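Local coordinates for chromosomal replication initiator protein DnaA (Aquifex aeolicus, PDB 1L8Q) that binds ATP and ADP through its AAA+ domain and, as ATP-DnaA, probably assembles on the replication origin to initiate chromosome replication, at residues Y8-F13 against T51-A57; G16-A22 against V162-D167; Y37-Y43 against K132-S138. One frame throughout, in Å; residues are numbered along the deposited sequence.

From the N terminus, the loop 8-13 is the first to be tied down: contact 1 joins it to residues 51-57 on helix 50-63. Next comes 16-22, entering helix 20-31; in contact 2 it meets 162-167, which takes in the end of the outermost strand 160-163 and the chain after it, and so closes a long loop. Contact 3 lies nested within that loop, pairing 37-43 with 132-138 in the middle of the parallel sheet. Contact 1 crosses both of the others along the chain. All three meet around the P-loop helix: Leu-54 packs on Ile-135 and Ala-137, Leu-53 on Ala-22 and Ile-42, while strand 40-43 is hydrogen-bonded to strand 160-163 on its other side.

Contact 1: residues Y8-F13 against T51-A57; sequences YTLENF and THLLQAA. With MG (magnesium ion), chain B; ADP (adenosine-5'-diphosphate), chain C.
The imidazole of His-52 lies between two aromatic residues of the loop, Tyr-8 on one face and Phe-13 on the other. Phe-13 points its edge at the imidazole in an edge-to-face pair with the planes at 66°. Tyr-8, on the opposite face, makes an offset edge-to-face pair, and its CB lies over that face of His-52 in a CH-pi contact, 4.2 Å from the ring centroid. The Phe-13 ring is itself covered on both faces: Leu-53 CD1 lies over its centre in a CH-pi contact, and the adenine N6 of ADP lies over the opposite face, 3.5 Å above the plane.

At its rim the imidazole is held by both nitrogens. NE2 donates to Thr-9 O (3.2 Å), the acceptor lying in the ring plane although the donor stands above the carbonyl plane. His-52 ND1 meets ADP O2' at 2.6 Å in a nearly straight hydrogen bond. CG of His-52 is anti to the backbone N (chi1 -176°), which carries the ring away from the helix between loop and ribose. Thr-9 OG1 accepts from Asn-12 N in an ST motif, shaping the loop, and Leu-10 CD2 packs on Ala-56 CB at 3.5 Å.

Two successive residues of the P-loop helix thus serve both the phosphates and the ribose. Thr-51 OG1 binds magnesium at 1.9 Å and is also hydrogen-bonded to Asp-105, while the amide nitrogens of Thr-51 and His-52 donate to O1B and O1A. With both nitrogens engaged and both faces covered, the His-52 ring is fixed in rotation and couples ribose recognition to the N-terminal loop.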
loop_
_atom_site.group_PDB
_atom_site.type_symbol
_atom_site.label_atom_id
_atom_site.label_comp_id
_atom_site.label_asym_id
_atom_site.label_seq_id
_atom_site.Cartn_x
_atom_site.Cartn_y
_atom_site.Cartn_z
ATOM N N TYR A 8 -0.963 13.402 12.708
ATOM C CA TYR A 8 -0.456 13.720 11.375
ATOM C C TYR A 8 -0.323 15.219 11.224
ATOM O O TYR A 8 -1.321 15.929 11.318
ATOM C CB TYR A 8 -1.435 13.243 10.309
ATOM C CG TYR A 8 -1.749 11.765 10.292
ATOM C CD1 TYR A 8 -0.798 10.834 9.906
ATOM C CD2 TYR A 8 -3.030 11.308 10.589
ATOM C CE1 TYR A 8 -1.108 9.488 9.844
ATOM C CE2 TYR A 8 -3.345 9.974 10.529
ATOM C CZ TYR A 8 -2.387 9.067 10.153
ATOM O OH TYR A 8 -2.703 7.731 10.098
ATOM N N THR A 9 0.881 15.719 10.967
ATOM C CA THR A 9 1.021 17.148 10.729
ATOM C C THR A 9 1.958 17.485 9.589
ATOM O O THR A 9 2.843 16.702 9.239
ATOM C CB THR A 9 1.471 17.895 12.001
ATOM O OG1 THR A 9 2.908 17.886 12.093
ATOM C CG2 THR A 9 0.999 17.170 13.275
ATOM N N LEU A 10 1.765 18.668 9.017
ATOM C CA LEU A 10 2.626 19.152 7.964
ATOM C C LEU A 10 3.995 19.318 8.552
ATOM O O LEU A 10 4.991 19.317 7.856
ATOM C CB LEU A 10 2.147 20.507 7.457
ATOM C CG LEU A 10 1.052 20.546 6.404
ATOM C CD1 LEU A 10 1.204 19.402 5.433
ATOM C CD2 LEU A 10 -0.272 20.474 7.075
ATOM N N GLU A 11 4.039 19.491 9.856
ATOM C CA GLU A 11 5.301 19.718 10.524
ATOM C C GLU A 11 6.101 18.418 10.715
ATOM O O GLU A 11 7.334 18.439 10.705
ATOM C CB GLU A 11 5.083 20.470 11.841
ATOM C CG GLU A 11 4.069 21.615 11.727
ATOM C CD GLU A 11 2.791 21.386 12.544
ATOM O OE1 GLU A 11 2.854 21.445 13.810
ATOM O OE2 GLU A 11 1.716 21.175 11.922
ATOM N N ASN A 12 5.410 17.289 10.875
ATOM C CA ASN A 12 6.116 16.013 10.946
ATOM C C ASN A 12 6.067 15.218 9.657
ATOM O O ASN A 12 6.334 14.023 9.649
ATOM C CB ASN A 12 5.719 15.153 12.163
ATOM C CG ASN A 12 4.219 14.922 12.276
ATOM O OD1 ASN A 12 3.678 14.916 13.378
ATOM N ND2 ASN A 12 3.543 14.715 11.136
ATOM N N PHE A 13 5.709 15.884 8.567
ATOM C CA PHE A 13 5.804 15.267 7.256
ATOM C C PHE A 13 7.205 15.554 6.758
ATOM O O PHE A 13 7.577 16.719 6.577
ATOM C CB PHE A 13 4.774 15.857 6.291
ATOM C CG PHE A 13 4.646 15.104 4.982
ATOM C CD1 PHE A 13 3.802 14.004 4.873
ATOM C CD2 PHE A 13 5.346 15.517 3.856
ATOM C CE1 PHE A 13 3.676 13.325 3.665
ATOM C CE2 PHE A 13 5.216 14.847 2.651
ATOM C CZ PHE A 13 4.383 13.752 2.557
ATOM N N THR A 51 -2.629 9.571 3.310
ATOM C CA THR A 51 -3.499 9.834 4.436
ATOM C C THR A 51 -2.857 10.860 5.364
ATOM O O THR A 51 -3.493 11.799 5.828
ATOM C CB THR A 51 -3.827 8.536 5.174
ATOM O OG1 THR A 51 -4.579 7.665 4.309
ATOM C CG2 THR A 51 -4.792 8.798 6.344
ATOM N N HIS A 52 -1.579 10.693 5.608
ATOM C CA HIS A 52 -0.870 11.613 6.446
ATOM C C HIS A 52 -1.033 13.049 5.931
ATOM O O HIS A 52 -1.317 13.972 6.698
ATOM C CB HIS A 52 0.602 11.227 6.472
ATOM C CG HIS A 52 1.425 12.061 7.394
ATOM N ND1 HIS A 52 2.260 11.513 8.344
ATOM C CD2 HIS A 52 1.538 13.404 7.520
ATOM C CE1 HIS A 52 2.862 12.484 9.008
ATOM N NE2 HIS A 52 2.443 13.641 8.526
ATOM N N LEU A 53 -0.848 13.237 4.632
ATOM C CA LEU A 53 -0.907 14.564 4.052
ATOM C C LEU A 53 -2.328 15.150 4.107
ATOM O O LEU A 53 -2.505 16.336 4.434
ATOM C CB LEU A 53 -0.383 14.527 2.624
ATOM C CG LEU A 53 0.021 15.817 1.932
ATOM C CD1 LEU A 53 1.014 16.584 2.770
ATOM C CD2 LEU A 53 0.630 15.465 0.592
ATOM N N LEU A 54 -3.336 14.338 3.794
ATOM C CA LEU A 54 -4.713 14.827 3.857
ATOM C C LEU A 54 -5.031 15.287 5.274
ATOM O O LEU A 54 -5.566 16.375 5.492
ATOM C CB LEU A 54 -5.701 13.745 3.445
ATOM C CG LEU A 54 -6.237 13.759 2.015
ATOM C CD1 LEU A 54 -5.127 13.866 1.003
ATOM C CD2 LEU A 54 -7.076 12.502 1.790
ATOM N N GLN A 55 -4.677 14.458 6.242
ATOM C CA GLN A 55 -5.002 14.761 7.608
ATOM C C GLN A 55 -4.180 15.908 8.179
ATOM O O GLN A 55 -4.638 16.635 9.068
ATOM C CB GLN A 55 -4.873 13.518 8.469
ATOM C CG GLN A 55 -5.783 12.409 8.027
ATOM C CD GLN A 55 -6.679 11.946 9.134
ATOM O OE1 GLN A 55 -7.307 10.897 9.031
ATOM N NE2 GLN A 55 -6.753 12.726 10.193
ATOM N N ALA A 56 -2.965 16.073 7.685
ATOM C CA ALA A 56 -2.157 17.187 8.145
ATOM C C ALA A 56 -2.776 18.487 7.633
ATOM O O ALA A 56 -2.816 19.478 8.357
ATOM C CB ALA A 56 -0.740 17.046 7.688
ATOM N N ALA A 57 -3.264 18.481 6.393
ATOM C CA ALA A 57 -3.944 19.650 5.849
ATOM C C ALA A 57 -5.166 19.969 6.697
ATOM O O ALA A 57 -5.382 21.109 7.079
ATOM C CB ALA A 57 -4.361 19.410 4.377
HETATM MG MG MG B . -3.793 6.092 3.480
HETATM P PB ADP C . -0.874 5.982 2.674
HETATM O O1B ADP C . -2.093 6.767 3.183
HETATM O O2B ADP C . -0.305 6.490 1.381
HETATM O O3B ADP C . -1.052 4.497 2.736
HETATM P PA ADP C . -0.063 6.979 5.095
HETATM O O1A ADP C . -0.372 8.455 4.927
HETATM O O2A ADP C . -1.207 6.200 5.722
HETATM O O3A ADP C . 0.287 6.300 3.698
HETATM O "O5'" ADP C . 1.288 6.805 5.919
HETATM C "C5'" ADP C . 1.750 5.517 6.287
HETATM C "C4'" ADP C . 2.636 5.727 7.489
HETATM O "O4'" ADP C . 3.910 6.264 7.081
HETATM C "C3'" ADP C . 2.014 6.767 8.394
HETATM O "O3'" ADP C . 2.395 6.397 9.711
HETATM C "C2'" ADP C . 2.714 8.043 7.980
HETATM O "O2'" ADP C . 2.757 9.072 8.955
HETATM C "C1'" ADP C . 4.098 7.570 7.629
HETATM N N9 ADP C . 4.620 8.489 6.610
HETATM C C8 ADP C . 4.302 8.496 5.294
HETATM N N7 ADP C . 4.978 9.496 4.651
HETATM C C5 ADP C . 5.713 10.141 5.564
HETATM C C6 ADP C . 6.643 11.279 5.562
HETATM N N6 ADP C . 6.928 11.947 4.433
HETATM N N1 ADP C . 7.204 11.635 6.723
HETATM C C2 ADP C . 6.944 10.979 7.872
HETATM N N3 ADP C . 6.106 9.928 7.937
HETATM C C4 ADP C . 5.477 9.480 6.846
HETATM O O HOH W 1 -3.579 4.213 2.410
HETATM O O HOH W 2 -4.867 6.679 1.683
HETATM O O HOH W 3 -3.319 5.041 4.886
HETATM O O HOH W 4 -5.707 5.253 3.657
#

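Contact 2: residues G16-A22 against V162-D167; sequences GEGNRLA and VEIELD
Glu-165 N donates to Gly-18 O at 2.8 Å, the hydrogen bond that joins the turn before helix 20-31 directly to the chain leaving strand 160-163. Its donor stands well above the carbonyl plane, 38° out of it. The backbones draw close here, with the CA atoms of Gly-18 and Glu-165 4.7 Å apart, and Gly-18 presents no side chain to the partner. The turn is closed by Asn-19 N donating to Gly-16 O.

A second polar link runs through water. The water donates to Asp-167 OD2 at 2.7 Å and accepts from Glu-17 N at 2.9 Å, bridging the carboxylate to the turn. The other oxygen, OD1, is hydrogen-bonded to Thr-170 OG1, and the Asp-167 side chain caps a backbone N at the start of helix 168-181. Asp-167 CG lies between its backbone N and carbonyl carbon (chi1 77°), a setting that lets one carboxylate face both the helix start and the turn.

Farther along, the contact becomes apolar. Ile-164 reaches Asn-19 CB with its CG1 branch at 3.8 Å. Val-162 meets two residues of the helix: its CG2 rests on Ala-22 CB at 3.6 Å, whereas Leu-21 CD1 lies against its CB and CG1. Ile-164 also packs on Thr-48 and Lys-50 of the P-loop.

Asn-19 binds ADP, and its side chain also touches Phe-13 and Thr-170. The bond from Glu-165 and the water bridge are consistent with holding the turn that carries this ligand residue against the chain that leaves the edge strand and leads into helix 168-181. Asp-167, placed before that helix, would probably also be stabilised by the helix dipole.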
loop_
_atom_site.group_PDB
_atom_site.type_symbol
_atom_site.label_atom_id
_atom_site.label_comp_id
_atom_site.label_asym_id
_atom_site.label_seq_id
_atom_site.Cartn_x
_atom_site.Cartn_y
_atom_site.Cartn_z
ATOM N N GLY A 16 11.025 14.932 0.726
ATOM C CA GLY A 16 12.074 14.447 -0.149
ATOM C C GLY A 16 11.606 14.660 -1.580
ATOM O O GLY A 16 10.459 15.080 -1.820
ATOM N N GLU A 17 12.445 14.379 -2.555
ATOM C CA GLU A 17 12.007 14.726 -3.894
ATOM C C GLU A 17 10.858 13.858 -4.405
ATOM O O GLU A 17 10.286 14.121 -5.451
ATOM C CB GLU A 17 13.179 14.893 -4.877
ATOM C CG GLU A 17 13.603 16.379 -5.010
ATOM C CD GLU A 17 12.923 17.107 -6.194
ATOM O OE1 GLU A 17 11.723 16.792 -6.523
ATOM O OE2 GLU A 17 13.588 17.979 -6.818
ATOM N N GLY A 18 10.471 12.877 -3.612
ATOM C CA GLY A 18 9.406 11.998 -4.005
ATOM C C GLY A 18 8.033 12.467 -3.562
ATOM O O GLY A 18 7.034 11.954 -4.058
ATOM N N ASN A 19 7.972 13.424 -2.633
ATOM C CA ASN A 19 6.690 13.896 -2.124
ATOM C C ASN A 19 6.598 15.410 -2.061
ATOM O O ASN A 19 5.645 15.973 -1.516
ATOM C CB ASN A 19 6.381 13.282 -0.749
ATOM C CG ASN A 19 7.540 13.452 0.258
ATOM O OD1 ASN A 19 7.651 12.694 1.226
ATOM N ND2 ASN A 19 8.394 14.439 0.029
ATOM N N ARG A 20 7.595 16.059 -2.632
ATOM C CA ARG A 20 7.686 17.510 -2.641
ATOM C C ARG A 20 6.500 18.199 -3.329
ATOM O O ARG A 20 5.855 19.073 -2.724
ATOM C CB ARG A 20 8.990 17.929 -3.304
ATOM C CG ARG A 20 9.534 19.257 -2.849
ATOM C CD ARG A 20 10.773 19.678 -3.600
ATOM N NE ARG A 20 10.662 21.060 -4.054
ATOM C CZ ARG A 20 11.258 21.551 -5.139
ATOM N NH1 ARG A 20 12.034 20.778 -5.897
ATOM N NH2 ARG A 20 11.086 22.824 -5.455
ATOM N N LEU A 21 6.221 17.822 -4.586
ATOM C CA LEU A 21 5.088 18.394 -5.329
ATOM C C LEU A 21 3.836 18.383 -4.463
ATOM O O LEU A 21 3.288 19.425 -4.128
ATOM C CB LEU A 21 4.808 17.576 -6.585
ATOM C CG LEU A 21 4.580 18.260 -7.924
ATOM C CD1 LEU A 21 3.722 17.377 -8.785
ATOM C CD2 LEU A 21 3.965 19.600 -7.755
ATOM N N ALA A 22 3.382 17.187 -4.111
ATOM C CA ALA A 22 2.191 17.040 -3.312
ATOM C C ALA A 22 2.272 17.968 -2.113
ATOM O O ALA A 22 1.366 18.760 -1.859
ATOM C CB ALA A 22 2.046 15.612 -2.858
ATOM N N VAL A 162 -1.308 15.095 -8.533
ATOM C CA VAL A 162 0.087 14.925 -8.164
ATOM C C VAL A 162 0.390 13.543 -7.586
ATOM O O VAL A 162 -0.197 13.116 -6.599
ATOM C CB VAL A 162 0.560 16.009 -7.185
ATOM C CG1 VAL A 162 0.049 17.362 -7.619
ATOM C CG2 VAL A 162 0.060 15.726 -5.834
ATOM N N GLU A 163 1.311 12.849 -8.216
ATOM C CA GLU A 163 1.741 11.544 -7.767
ATOM C C GLU A 163 2.617 11.700 -6.533
ATOM O O GLU A 163 3.374 12.625 -6.437
ATOM C CB GLU A 163 2.536 10.880 -8.888
ATOM C CG GLU A 163 2.965 9.460 -8.629
ATOM C CD GLU A 163 3.488 8.795 -9.892
ATOM O OE1 GLU A 163 3.816 9.541 -10.857
ATOM O OE2 GLU A 163 3.560 7.535 -9.934
ATOM N N ILE A 164 2.521 10.786 -5.589
ATOM C CA ILE A 164 3.347 10.876 -4.398
ATOM C C ILE A 164 4.135 9.593 -4.194
ATOM O O ILE A 164 3.630 8.493 -4.414
ATOM C CB ILE A 164 2.471 11.208 -3.178
ATOM C CG1 ILE A 164 3.311 11.472 -1.949
ATOM C CG2 ILE A 164 1.444 10.123 -2.917
ATOM C CD1 ILE A 164 2.487 11.722 -0.756
ATOM N N GLU A 165 5.396 9.735 -3.822
ATOM C CA GLU A 165 6.263 8.569 -3.616
ATOM C C GLU A 165 7.063 8.701 -2.335
ATOM O O GLU A 165 7.370 9.804 -1.883
ATOM C CB GLU A 165 7.247 8.372 -4.799
ATOM C CG GLU A 165 6.690 7.583 -5.979
ATOM C CD GLU A 165 7.416 7.862 -7.315
ATOM O OE1 GLU A 165 7.110 7.163 -8.318
ATOM O OE2 GLU A 165 8.284 8.773 -7.385
ATOM N N LEU A 166 7.394 7.562 -1.751
ATOM C CA LEU A 166 8.250 7.535 -0.593
ATOM C C LEU A 166 9.631 7.083 -1.042
ATOM O O LEU A 166 9.905 5.896 -1.113
ATOM C CB LEU A 166 7.707 6.585 0.443
ATOM C CG LEU A 166 8.285 6.829 1.835
ATOM C CD1 LEU A 166 7.609 8.039 2.433
ATOM C CD2 LEU A 166 8.082 5.623 2.719
ATOM N N ASP A 167 10.490 8.041 -1.354
ATOM C CA ASP A 167 11.802 7.745 -1.878
ATOM C C ASP A 167 12.813 7.304 -0.808
ATOM O O ASP A 167 12.582 7.460 0.388
ATOM C CB ASP A 167 12.337 8.942 -2.674
ATOM C CG ASP A 167 12.847 10.090 -1.779
ATOM O OD1 ASP A 167 12.775 9.997 -0.540
ATOM O OD2 ASP A 167 13.353 11.130 -2.245
HETATM O O HOH W 5 14.870 13.192 -1.545
#

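Contact 3: residues Y37-Y43 against K132-S138; sequences YNPIFIY and KQIILAS
Ile-40 and Ile-42 alternate backbone bonds with Ile-134, Leu-136 and Ser-138, pairing strands 40-43 and 133-138 in parallel, with the axes of the two short strand segments 19° apart and bridges from Ile-40 with Ile-135 to Tyr-43 with Ser-138. These strands lie inside the five-stranded parallel sheet of the AAA+ P-loop ATPase core, in the order 2-3-4-1-5. Strand 40-43 runs into the P-loop, and Ala-137 lies against Asp-105.

Just before the strand, the Asn-38 amide prolongs the ladder. Asn-38 OD1 accepts from Ile-134 N at 2.8 Å, in the carbonyl plane and on a lone pair. ND2 lies toward Lys-132 O, a bond modelled too short to be taken literally. The amide thus appears to stand in for the residue's own backbone N and O in a continued strand, ahead of the cis peptide bond to Pro-39.

On one face, Ile-40 and Ile-135 lie side by side and point the same way, CG2 to CG2 at 4.1 Å, and Ile-42 CD1 also reaches Ile-135 CG2; helix 20-31 and Leu-54 of helix 50-63 pack on this side. The other face carries Phe-41 and Leu-136, whose side chains are nearly perpendicular, with CD2 of the ring 3.8 Å from Leu-136 CB; Pro-39 CB meets Leu-136 CD2, and Phe-120 and Phe-124 of helix 114-129 come up beneath.

At the start of strand 133-138, the Gln-133 chain bends at chi2 (72°), bringing NE2 back to donate to Tyr-37 O at 2.8 Å, while OE1 accepts from Gly-34 N. The same NE2 also donates to Ile-134 O at 3.2 Å, approaching that oxygen from the face opposite to Ile-40 N.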
loop_
_atom_site.group_PDB
_atom_site.type_symbol
_atom_site.label_atom_id
_atom_site.label_comp_id
_atom_site.label_asym_id
_atom_site.label_seq_id
_atom_site.Cartn_x
_atom_site.Cartn_y
_atom_site.Cartn_z
ATOM N N TYR A 37 -6.034 25.834 -6.277
ATOM C CA TYR A 37 -6.178 24.509 -6.818
ATOM C C TYR A 37 -7.426 23.883 -6.283
ATOM O O TYR A 37 -7.597 23.782 -5.081
ATOM C CB TYR A 37 -5.006 23.643 -6.385
ATOM C CG TYR A 37 -3.656 24.202 -6.714
ATOM C CD1 TYR A 37 -3.327 24.579 -8.022
ATOM C CD2 TYR A 37 -2.687 24.326 -5.733
ATOM C CE1 TYR A 37 -2.066 25.090 -8.330
ATOM C CE2 TYR A 37 -1.420 24.826 -6.036
ATOM C CZ TYR A 37 -1.128 25.210 -7.331
ATOM O OH TYR A 37 0.107 25.693 -7.612
ATOM N N ASN A 38 -8.291 23.426 -7.169
ATOM C CA ASN A 38 -9.501 22.761 -6.747
ATOM C C ASN A 38 -10.041 21.982 -7.909
ATOM O O ASN A 38 -10.403 22.552 -8.909
ATOM C CB ASN A 38 -10.543 23.782 -6.260
ATOM C CG ASN A 38 -11.365 23.266 -5.055
ATOM O OD1 ASN A 38 -10.997 22.276 -4.395
ATOM N ND2 ASN A 38 -12.468 23.944 -4.767
ATOM N N PRO A 39 -10.053 20.668 -7.794
ATOM C CA PRO A 39 -9.575 19.987 -6.605
ATOM C C PRO A 39 -8.105 19.632 -6.691
ATOM O O PRO A 39 -7.462 19.804 -7.733
ATOM C CB PRO A 39 -10.359 18.682 -6.625
ATOM C CG PRO A 39 -10.775 18.491 -8.049
ATOM C CD PRO A 39 -10.511 19.733 -8.827
ATOM N N ILE A 40 -7.588 19.128 -5.573
ATOM C CA ILE A 40 -6.275 18.530 -5.509
ATOM C C ILE A 40 -6.515 17.033 -5.426
ATOM O O ILE A 40 -7.288 16.584 -4.591
ATOM C CB ILE A 40 -5.553 18.968 -4.250
ATOM C CG1 ILE A 40 -5.205 20.439 -4.315
ATOM C CG2 ILE A 40 -4.285 18.146 -4.036
ATOM C CD1 ILE A 40 -4.583 20.928 -3.064
ATOM N N PHE A 41 -5.848 16.262 -6.281
ATOM C CA PHE A 41 -6.025 14.813 -6.307
ATOM C C PHE A 41 -4.665 14.176 -6.145
ATOM O O PHE A 41 -3.860 14.193 -7.076
ATOM C CB PHE A 41 -6.620 14.400 -7.647
ATOM C CG PHE A 41 -7.042 12.981 -7.716
ATOM C CD1 PHE A 41 -6.104 11.964 -7.832
ATOM C CD2 PHE A 41 -8.390 12.650 -7.712
ATOM C CE1 PHE A 41 -6.505 10.631 -7.910
ATOM C CE2 PHE A 41 -8.805 11.322 -7.809
ATOM C CZ PHE A 41 -7.865 10.314 -7.910
ATOM N N ILE A 42 -4.397 13.633 -4.961
ATOM C CA ILE A 42 -3.123 12.994 -4.690
ATOM C C ILE A 42 -3.195 11.487 -4.898
ATOM O O ILE A 42 -4.117 10.845 -4.437
ATOM C CB ILE A 42 -2.713 13.266 -3.249
ATOM C CG1 ILE A 42 -2.493 14.755 -3.024
ATOM C CG2 ILE A 42 -1.445 12.484 -2.889
ATOM C CD1 ILE A 42 -2.550 15.132 -1.542
ATOM N N TYR A 43 -2.210 10.916 -5.584
ATOM C CA TYR A 43 -2.183 9.470 -5.777
ATOM C C TYR A 43 -0.784 8.853 -5.629
ATOM O O TYR A 43 0.243 9.471 -5.935
ATOM C CB TYR A 43 -2.806 9.075 -7.105
ATOM C CG TYR A 43 -2.013 9.502 -8.293
ATOM C CD1 TYR A 43 -1.196 8.599 -8.974
ATOM C CD2 TYR A 43 -2.067 10.799 -8.739
ATOM C CE1 TYR A 43 -0.467 8.986 -10.062
ATOM C CE2 TYR A 43 -1.356 11.203 -9.831
ATOM C CZ TYR A 43 -0.553 10.289 -10.498
ATOM O OH TYR A 43 0.158 10.697 -11.604
ATOM N N LYS A 132 -14.910 26.131 -2.211
ATOM C CA LYS A 132 -14.500 25.415 -1.000
ATOM C C LYS A 132 -13.484 24.356 -1.412
ATOM O O LYS A 132 -13.600 23.762 -2.496
ATOM C CB LYS A 132 -15.699 24.772 -0.315
ATOM C CG LYS A 132 -16.632 25.769 0.272
ATOM C CD LYS A 132 -15.849 26.816 1.039
ATOM C CE LYS A 132 -16.769 27.812 1.757
ATOM N NZ LYS A 132 -15.985 28.822 2.528
ATOM N N GLN A 133 -12.486 24.129 -0.566
ATOM C CA GLN A 133 -11.369 23.279 -0.945
ATOM C C GLN A 133 -11.703 21.813 -0.883
ATOM O O GLN A 133 -12.277 21.333 0.089
ATOM C CB GLN A 133 -10.144 23.575 -0.078
ATOM C CG GLN A 133 -8.896 22.792 -0.468
ATOM C CD GLN A 133 -8.277 23.281 -1.787
ATOM O OE1 GLN A 133 -7.903 24.448 -1.910
ATOM N NE2 GLN A 133 -8.182 22.394 -2.761
ATOM N N ILE A 134 -11.333 21.099 -1.928
ATOM C CA ILE A 134 -11.525 19.673 -1.976
ATOM C C ILE A 134 -10.171 19.036 -2.165
ATOM O O ILE A 134 -9.402 19.452 -3.029
ATOM C CB ILE A 134 -12.409 19.307 -3.148
ATOM C CG1 ILE A 134 -13.779 19.985 -3.022
ATOM C CG2 ILE A 134 -12.555 17.800 -3.245
ATOM C CD1 ILE A 134 -14.523 20.083 -4.344
ATOM N N ILE A 135 -9.849 18.051 -1.334
ATOM C CA ILE A 135 -8.638 17.295 -1.529
ATOM C C ILE A 135 -8.992 15.821 -1.561
ATOM O O ILE A 135 -9.608 15.303 -0.632
ATOM C CB ILE A 135 -7.628 17.586 -0.438
ATOM C CG1 ILE A 135 -7.382 19.071 -0.339
ATOM C CG2 ILE A 135 -6.298 16.881 -0.723
ATOM C CD1 ILE A 135 -6.371 19.429 0.694
ATOM N N LEU A 136 -8.637 15.157 -2.659
ATOM C CA LEU A 136 -8.899 13.741 -2.812
ATOM C C LEU A 136 -7.593 13.015 -2.767
ATOM O O LEU A 136 -6.551 13.595 -3.061
ATOM C CB LEU A 136 -9.551 13.448 -4.164
ATOM C CG LEU A 136 -10.940 13.984 -4.455
ATOM C CD1 LEU A 136 -11.753 14.101 -3.195
ATOM C CD2 LEU A 136 -10.793 15.299 -5.100
ATOM N N ALA A 137 -7.640 11.740 -2.413
ATOM C CA ALA A 137 -6.460 10.895 -2.473
ATOM C C ALA A 137 -6.888 9.537 -2.994
ATOM O O ALA A 137 -8.031 9.094 -2.761
ATOM C CB ALA A 137 -5.834 10.763 -1.146
ATOM N N SER A 138 -5.990 8.891 -3.729
ATOM C CA SER A 138 -6.299 7.625 -4.358
ATOM C C SER A 138 -5.037 6.832 -4.511
ATOM O O SER A 138 -3.948 7.379 -4.406
ATOM C CB SER A 138 -6.930 7.838 -5.719
ATOM O OG SER A 138 -6.900 6.624 -6.461
#